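Local coordinates for protein D-alanyl-D-alanine carboxypeptidase (Enterococcus faecalis V583, PDB 5ZHF) that cleaves the terminal D-alanine from peptidoglycan pentapeptides as a zinc-dependent carboxypeptidase and probably contributes to vancomycin resistance, at residues 42-47 against 140-145; 56-61 against 95-100. All blocks are in the same frame, centred on the assembly; numbering follows the deposited sequence.

Overall arrangement
Contact 1 is buried near the centre of the chain, whereas contact 2 is a surface contact. Both segment pairs meet through carbon-to-carbon packing, but in different ways. In contact 1, aliphatic branches pack against each other on the loop that follows a zinc-binding histidine. In contact 2, a leucine methyl lies over one face of a tyrosine ring, and a valine approaches the same ring obliquely. Segment 42-47 lies in the loop before strand 60-62, and segment 56-61 runs into that strand, which pairs with 68-70. Segments 140-145 and 95-100 border neighbouring strands of the main sheet, 145-150 and 91-95, and are joined by hydrogen bonds. Tyr56 further ties the contacts together by touching Leu142.

Contact 1. Residues 42-47 against 140-145; sequences SLILVN and HQLGLA. With ZN (zinc ion), chain C.
Val46 and Leu142 make the closest approach of this contact, a purely apolar one. Val46 CG2 sits 3.6 Å from Leu142 CD1 and 3.8 Å from Leu142 CD2, so it meets both branches of the leucine. The two side chains run past each other in opposite directions. The valine puts CG2 there by holding CG1 anti to the backbone N (chi1 174°), which turns CG2 to the side of that nitrogen.

Ile44 adds a second methyl to the group. Its CG2 lies 4.0 Å from Leu142 CD1 and also 4.0 Å from Leu144 CD1. It bridges the two leucines; the side chains of Ile44 and Leu144 cross at about a right angle. Strand 193-196 lies beside both leucines, where Arg195 touches them. The same arginine uses NH2 to bond the carbonyl oxygens of Ser42 and Ile44, which fastens the backbone of 42-47.

The metal bond belongs to His140. Its NE2 binds zinc at 2.1 Å, and a water lies 2.2 Å from the metal. Asp147 and His193 complete the protein ligands. His140 ND1 is hydrogen-bonded to Gly96 O, which helps to hold the turn of the ring. Residues 138-147 match the SxHxxGxAxD zinc-binding motif of the M15 peptidases, and the leucines belong to its turn between the histidine and the aspartate.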
ATOM      1  N   SER A  42      13.927  -1.327   4.873  1.00 20.54           N
ATOM      2  CA  SER A  42      12.709  -0.599   4.433  1.00 21.06           C
ATOM      3  C   SER A  42      12.535  -0.669   2.921  1.00 20.39           C
ATOM      4  O   SER A  42      11.524  -0.204   2.379  1.00 19.82           O
ATOM      5  CB  SER A  42      12.728   0.846   4.912  1.00 21.43           C
ATOM      6  OG  SER A  42      13.788   1.613   4.356  1.00 23.22           O
ATOM      7  N   LEU A  43      13.523  -1.240   2.238  1.00 19.89           N
ATOM      8  CA  LEU A  43      13.492  -1.338   0.781  1.00 21.50           C
ATOM      9  C   LEU A  43      13.159  -2.745   0.290  1.00 21.14           C
ATOM     10  O   LEU A  43      13.263  -3.015  -0.918  1.00 22.28           O
ATOM     11  CB  LEU A  43      14.833  -0.880   0.197  1.00 22.49           C
ATOM     12  CG  LEU A  43      15.086   0.613   0.162  1.00 25.95           C
ATOM     13  CD1 LEU A  43      16.477   0.853  -0.425  1.00 28.86           C
ATOM     14  CD2 LEU A  43      14.026   1.340  -0.654  1.00 26.17           C
ATOM     15  N   ILE A  44      12.728  -3.631   1.188  1.00 21.98           N
ATOM     16  CA  ILE A  44      12.330  -4.964   0.814  1.00 21.61           C
ATOM     17  C   ILE A  44      11.260  -4.967  -0.297  1.00 23.52           C
ATOM     18  O   ILE A  44      10.296  -4.203  -0.240  1.00 20.64           O
ATOM     19  CB  ILE A  44      11.891  -5.815   2.032  1.00 22.69           C
ATOM     20  CG1 ILE A  44      11.706  -7.276   1.604  1.00 24.32           C
ATOM     21  CG2 ILE A  44      10.647  -5.246   2.709  1.00 21.77           C
ATOM     22  CD1 ILE A  44      11.484  -8.239   2.762  1.00 24.38           C
ATOM     23  N   LEU A  45      11.501  -5.756  -1.338  1.00 23.02           N
ATOM     24  CA  LEU A  45      10.593  -5.859  -2.460  1.00 23.35           C
ATOM     25  C   LEU A  45       9.650  -7.035  -2.287  1.00 22.99           C
ATOM     26  O   LEU A  45      10.087  -8.189  -2.192  1.00 23.73           O
ATOM     27  CB  LEU A  45      11.393  -5.979  -3.759  1.00 23.96           C
ATOM     28  CG  LEU A  45      10.567  -5.980  -5.051  1.00 25.25           C
ATOM     29  CD1 LEU A  45       9.699  -4.727  -5.154  1.00 24.97           C
ATOM     30  CD2 LEU A  45      11.469  -6.090  -6.276  1.00 25.71           C
ATOM     31  N   VAL A  46       8.336  -6.747  -2.239  1.00 24.32           N
ATOM     32  CA  VAL A  46       7.301  -7.776  -2.197  1.00 24.00           C
ATOM     33  C   VAL A  46       6.336  -7.526  -3.351  1.00 25.35           C
ATOM     34  O   VAL A  46       5.733  -6.460  -3.456  1.00 24.41           O
ATOM     35  CB  VAL A  46       6.538  -7.818  -0.849  1.00 25.34           C
ATOM     36  CG1 VAL A  46       5.373  -8.798  -0.899  1.00 25.56           C
ATOM     37  CG2 VAL A  46       7.509  -8.206   0.255  1.00 25.38           C
ATOM     38  N   ASN A  47       6.195  -8.519  -4.207  1.00 24.91           N
ATOM     39  CA  ASN A  47       5.298  -8.473  -5.341  1.00 26.45           C
ATOM     40  C   ASN A  47       5.052  -9.887  -5.820  1.00 28.29           C
ATOM     41  O   ASN A  47       5.448 -10.783  -5.170  1.00 30.30           O
ATOM     42  CB  ASN A  47       5.768  -7.545  -6.450  1.00 26.41           C
ATOM     43  CG  ASN A  47       7.050  -7.985  -7.124  1.00 27.68           C
ATOM     44  OD1 ASN A  47       7.495  -9.089  -7.016  1.00 27.09           O
ATOM     45  ND2 ASN A  47       7.616  -7.087  -7.844  1.00 27.44           N
ATOM     46  N   HIS A 140       0.843  -5.748   2.401  1.00 20.63           N
ATOM     47  CA  HIS A 140       0.129  -5.677   3.666  1.00 19.99           C
ATOM     48  C   HIS A 140       0.618  -6.701   4.665  1.00 19.74           C
ATOM     49  O   HIS A 140       0.518  -6.488   5.858  1.00 19.70           O
ATOM     50  CB  HIS A 140      -1.374  -5.758   3.485  1.00 20.36           C
ATOM     51  CG  HIS A 140      -1.963  -4.515   2.898  1.00 20.90           C
ATOM     52  ND1 HIS A 140      -2.329  -3.438   3.678  1.00 20.55           N
ATOM     53  CD2 HIS A 140      -2.228  -4.164   1.614  1.00 21.20           C
ATOM     54  CE1 HIS A 140      -2.801  -2.476   2.900  1.00 20.87           C
ATOM     55  NE2 HIS A 140      -2.751  -2.887   1.646  1.00 18.95           N
ATOM     56  N   GLN A 141       1.178  -7.794   4.186  1.00 21.60           N
ATOM     57  CA  GLN A 141       1.717  -8.798   5.085  1.00 22.10           C
ATOM     58  C   GLN A 141       3.103  -8.431   5.662  1.00 22.74           C
ATOM     59  O   GLN A 141       3.616  -9.139   6.534  1.00 22.68           O
ATOM     60  CB  GLN A 141       1.737 -10.141   4.380  1.00 22.99           C
ATOM     61  CG  GLN A 141       0.359 -10.621   3.973  1.00 23.54           C
ATOM     62  CD  GLN A 141       0.414 -11.892   3.181  1.00 24.76           C
ATOM     63  OE1 GLN A 141       0.346 -11.863   1.942  1.00 23.89           O
ATOM     64  NE2 GLN A 141       0.599 -13.031   3.882  1.00 25.79           N
ATOM     65  N   LEU A 142       3.698  -7.338   5.197  1.00 21.30           N
ATOM     66  CA  LEU A 142       4.921  -6.813   5.809  1.00 21.39           C
ATOM     67  C   LEU A 142       4.673  -5.968   7.028  1.00 21.08           C
ATOM     68  O   LEU A 142       5.563  -5.826   7.874  1.00 22.16           O
ATOM     69  CB  LEU A 142       5.700  -5.941   4.830  1.00 22.95           C
ATOM     70  CG  LEU A 142       6.283  -6.607   3.593  1.00 24.04           C
ATOM     71  CD1 LEU A 142       6.684  -5.564   2.551  1.00 25.21           C
ATOM     72  CD2 LEU A 142       7.454  -7.473   4.016  1.00 23.46           C
ATOM     73  N   GLY A 143       3.511  -5.307   7.093  1.00 20.87           N
ATOM     74  CA  GLY A 143       3.309  -4.235   8.062  1.00 19.33           C
ATOM     75  C   GLY A 143       3.836  -2.886   7.598  1.00 18.46           C
ATOM     76  O   GLY A 143       3.770  -1.910   8.354  1.00 18.35           O
ATOM     77  N   LEU A 144       4.349  -2.800   6.359  1.00 18.15           N
ATOM     78  CA  LEU A 144       4.932  -1.579   5.814  1.00 19.24           C
ATOM     79  C   LEU A 144       3.980  -0.817   4.907  1.00 18.67           C
ATOM     80  O   LEU A 144       4.348   0.256   4.435  1.00 20.42           O
ATOM     81  CB  LEU A 144       6.221  -1.903   5.027  1.00 20.05           C
ATOM     82  CG  LEU A 144       7.343  -2.479   5.902  1.00 19.10           C
ATOM     83  CD1 LEU A 144       8.597  -2.702   5.071  1.00 20.35           C
ATOM     84  CD2 LEU A 144       7.651  -1.560   7.070  1.00 19.73           C
ATOM     85  N   ALA A 145       2.775  -1.365   4.687  1.00 18.46           N
ATOM     86  CA  ALA A 145       1.796  -0.724   3.809  1.00 18.30           C
ATOM     87  C   ALA A 145       0.518  -0.421   4.522  1.00 16.99           C
ATOM     88  O   ALA A 145       0.044  -1.198   5.376  1.00 17.55           O
ATOM     89  CB  ALA A 145       1.493  -1.591   2.590  1.00 18.96           C
TER
HETATM   90 ZN    ZN C 301      -3.320  -1.851  -0.097  1.00 19.60          ZN
HETATM   91  O   HOH W   1      -4.668  -2.341  -1.789  1.00 19.59           O

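Contact 2. Residues 56-61 against 95-100; sequences YDVELE and SGYRTT
Arg98 NH2 is gripped by two groups. It donates a hydrogen bond to Ser95 OG at 3.2 Å, with an N-H...O angle of 144°. The serine oxygen lies close to the guanidinium plane. The same nitrogen forms a salt bridge with OD2 of Asp147, whose OD1 binds zinc. Arg98 is thus a second-shell residue that can help to position a metal ligand. Its NH1 is hydrogen-bonded to Gln103 OE1, and Gln103 is a substrate-binding residue.

The contact between the segments is made by Tyr97, whose side chain leaves the loop in roughly the opposite direction to that of Arg98. With CG anti to the backbone N (chi1 177°), the ring stands out from the loop and offers a face to Leu60. Leu60 CD1 stands over that face, 3.8 Å from the centroid of the Tyr97 ring and 14° off the ring normal. This is a CH-pi contact. The other branch of the leucine, CD2, lies 4.0 Å from Tyr97 CG, nearer the root of the ring. The two side chains cross at about a right angle.

Leu60 opens strand 60-62, which pairs with strand 68-70 in a beta hairpin. Tyr97 leans on this hairpin in two ways: its side chain touches Arg68, and its backbone is hydrogen-bonded to that residue.

Val58 adds a lighter touch. Its CG1 comes obliquely to Tyr97 CE1, at 4.1 Å.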
ATOM      1  N   TYR A  56       9.539 -14.316   8.174  1.00 37.78           N
ATOM      2  CA  TYR A  56       9.738 -12.861   8.211  1.00 33.96           C
ATOM      3  C   TYR A  56       9.147 -12.365   9.523  1.00 33.54           C
ATOM      4  O   TYR A  56       7.954 -12.538   9.758  1.00 34.39           O
ATOM      5  CB  TYR A  56       9.041 -12.177   7.038  1.00 32.01           C
ATOM      6  CG  TYR A  56       9.258 -10.683   6.990  1.00 27.83           C
ATOM      7  CD1 TYR A  56      10.411 -10.152   6.441  1.00 26.29           C
ATOM      8  CD2 TYR A  56       8.300  -9.801   7.479  1.00 28.38           C
ATOM      9  CE1 TYR A  56      10.635  -8.775   6.386  1.00 27.54           C
ATOM     10  CE2 TYR A  56       8.521  -8.420   7.446  1.00 26.93           C
ATOM     11  CZ  TYR A  56       9.680  -7.914   6.886  1.00 25.48           C
ATOM     12  OH  TYR A  56       9.913  -6.549   6.831  1.00 25.40           O
ATOM     13  N   ASP A  57       9.978 -11.767  10.367  1.00 35.10           N
ATOM     14  CA  ASP A  57       9.533 -11.286  11.680  1.00 39.59           C
ATOM     15  C   ASP A  57       9.078  -9.845  11.548  1.00 37.28           C
ATOM     16  O   ASP A  57       9.783  -9.014  10.947  1.00 37.74           O
ATOM     17  CB  ASP A  57      10.671 -11.352  12.702  1.00 44.37           C
ATOM     18  CG  ASP A  57      10.251 -10.868  14.092  1.00 49.18           C
ATOM     19  OD1 ASP A  57       9.375 -11.507  14.721  1.00 55.02           O
ATOM     20  OD2 ASP A  57      10.807  -9.849  14.565  1.00 56.21           O
ATOM     21  N   VAL A  58       7.914  -9.544  12.114  1.00 33.71           N
ATOM     22  CA  VAL A  58       7.478  -8.151  12.247  1.00 33.54           C
ATOM     23  C   VAL A  58       6.949  -7.936  13.652  1.00 30.17           C
ATOM     24  O   VAL A  58       6.217  -8.785  14.173  1.00 29.42           O
ATOM     25  CB  VAL A  58       6.424  -7.747  11.189  1.00 34.00           C
ATOM     26  CG1 VAL A  58       5.159  -8.597  11.281  1.00 34.47           C
ATOM     27  CG2 VAL A  58       6.097  -6.255  11.299  1.00 35.12           C
ATOM     28  N   GLU A  59       7.375  -6.837  14.275  1.00 28.23           N
ATOM     29  CA  GLU A  59       6.809  -6.395  15.539  1.00 27.64           C
ATOM     30  C   GLU A  59       5.741  -5.359  15.234  1.00 24.52           C
ATOM     31  O   GLU A  59       6.038  -4.347  14.616  1.00 24.06           O
ATOM     32  CB  GLU A  59       7.882  -5.775  16.442  1.00 31.80           C
ATOM     33  CG  GLU A  59       8.951  -6.748  16.900  1.00 36.94           C
ATOM     34  CD  GLU A  59       8.415  -7.919  17.708  1.00 40.00           C
ATOM     35  OE1 GLU A  59       7.426  -7.746  18.453  1.00 40.62           O
ATOM     36  OE2 GLU A  59       8.985  -9.031  17.596  1.00 46.91           O
ATOM     37  N   LEU A  60       4.518  -5.617  15.679  1.00 23.26           N
ATOM     38  CA  LEU A  60       3.389  -4.786  15.319  1.00 23.74           C
ATOM     39  C   LEU A  60       2.922  -3.915  16.451  1.00 26.12           C
ATOM     40  O   LEU A  60       2.997  -4.303  17.618  1.00 27.37           O
ATOM     41  CB  LEU A  60       2.235  -5.650  14.853  1.00 23.27           C
ATOM     42  CG  LEU A  60       2.562  -6.476  13.609  1.00 24.35           C
ATOM     43  CD1 LEU A  60       1.530  -7.569  13.373  1.00 24.23           C
ATOM     44  CD2 LEU A  60       2.696  -5.546  12.407  1.00 25.05           C
ATOM     45  N   GLU A  61       2.460  -2.725  16.089  1.00 24.25           N
ATOM     46  CA  GLU A  61       1.801  -1.821  16.994  1.00 26.93           C
ATOM     47  C   GLU A  61       0.363  -1.684  16.526  1.00 24.17           C
ATOM     48  O   GLU A  61       0.088  -1.670  15.316  1.00 22.06           O
ATOM     49  CB  GLU A  61       2.457  -0.449  16.939  1.00 31.60           C
ATOM     50  CG  GLU A  61       1.907   0.507  17.985  1.00 36.17           C
ATOM     51  CD  GLU A  61       2.574   1.860  17.951  1.00 41.02           C
ATOM     52  OE1 GLU A  61       2.632   2.451  16.853  1.00 44.07           O
ATOM     53  OE2 GLU A  61       3.008   2.340  19.024  1.00 48.25           O
ATOM     54  N   SER A  95      -6.670  -0.080   6.222  1.00 19.03           N
ATOM     55  CA  SER A  95      -6.097  -1.408   6.310  1.00 20.43           C
ATOM     56  C   SER A  95      -4.590  -1.306   6.433  1.00 20.10           C
ATOM     57  O   SER A  95      -3.938  -0.645   5.604  1.00 19.11           O
ATOM     58  CB  SER A  95      -6.425  -2.229   5.056  1.00 22.50           C
ATOM     59  OG  SER A  95      -5.839  -3.528   5.136  1.00 24.02           O
ATOM     60  N   GLY A  96      -4.043  -1.963   7.445  1.00 18.52           N
ATOM     61  CA  GLY A  96      -2.585  -2.035   7.639  1.00 18.90           C
ATOM     62  C   GLY A  96      -2.117  -3.476   7.422  1.00 17.96           C
ATOM     63  O   GLY A  96      -2.264  -4.054   6.337  1.00 19.23           O
ATOM     64  N   TYR A  97      -1.587  -4.058   8.482  1.00 17.82           N
ATOM     65  CA  TYR A  97      -1.104  -5.420   8.458  1.00 18.31           C
ATOM     66  C   TYR A  97      -2.242  -6.381   8.200  1.00 18.95           C
ATOM     67  O   TYR A  97      -3.347  -6.208   8.747  1.00 19.98           O
ATOM     68  CB  TYR A  97      -0.439  -5.772   9.804  1.00 18.66           C
ATOM     69  CG  TYR A  97       0.016  -7.191   9.856  1.00 19.58           C
ATOM     70  CD1 TYR A  97       1.204  -7.582   9.233  1.00 19.93           C
ATOM     71  CD2 TYR A  97      -0.740  -8.153  10.490  1.00 20.40           C
ATOM     72  CE1 TYR A  97       1.615  -8.903   9.263  1.00 21.88           C
ATOM     73  CE2 TYR A  97      -0.331  -9.474  10.522  1.00 22.74           C
ATOM     74  CZ  TYR A  97       0.855  -9.834   9.897  1.00 21.94           C
ATOM     75  OH  TYR A  97       1.286 -11.161   9.902  1.00 25.12           O
ATOM     76  N   ARG A  98      -1.972  -7.415   7.407  1.00 18.84           N
ATOM     77  CA  ARG A  98      -2.905  -8.507   7.194  1.00 20.39           C
ATOM     78  C   ARG A  98      -2.213  -9.842   7.365  1.00 20.84           C
ATOM     79  O   ARG A  98      -1.092 -10.031   6.885  1.00 21.41           O
ATOM     80  CB  ARG A  98      -3.462  -8.472   5.779  1.00 22.17           C
ATOM     81  CG  ARG A  98      -4.263  -7.243   5.430  1.00 22.32           C
ATOM     82  CD  ARG A  98      -4.631  -7.327   3.951  1.00 23.67           C
ATOM     83  NE  ARG A  98      -5.175  -6.070   3.524  1.00 24.49           N
ATOM     84  CZ  ARG A  98      -5.243  -5.628   2.276  1.00 25.18           C
ATOM     85  NH1 ARG A  98      -4.827  -6.361   1.241  1.00 24.77           N
ATOM     86  NH2 ARG A  98      -5.744  -4.405   2.072  1.00 25.49           N
ATOM     87  N   THR A  99      -2.904 -10.771   8.010  1.00 20.86           N
ATOM     88  CA  THR A  99      -2.447 -12.163   8.079  1.00 20.76           C
ATOM     89  C   THR A  99      -2.686 -12.825   6.719  1.00 22.51           C
ATOM     90  O   THR A  99      -3.399 -12.292   5.858  1.00 22.48           O
ATOM     91  CB  THR A  99      -3.208 -12.975   9.141  1.00 21.36           C
ATOM     92  OG1 THR A  99      -4.575 -13.073   8.766  1.00 20.51           O
ATOM     93  CG2 THR A  99      -3.121 -12.329  10.550  1.00 21.34           C
ATOM     94  N   THR A 100      -2.102 -14.007   6.557  1.00 22.50           N
ATOM     95  CA  THR A 100      -2.306 -14.821   5.360  1.00 23.95           C
ATOM     96  C   THR A 100      -3.787 -15.070   5.093  1.00 23.57           C
ATOM     97  O   THR A 100      -4.261 -14.867   3.969  1.00 23.82           O
ATOM     98  CB  THR A 100      -1.557 -16.158   5.522  1.00 24.59           C
ATOM     99  OG1 THR A 100      -0.153 -15.885   5.642  1.00 26.09           O
ATOM    100  CG2 THR A 100      -1.838 -17.119   4.343  1.00 26.07           C
TER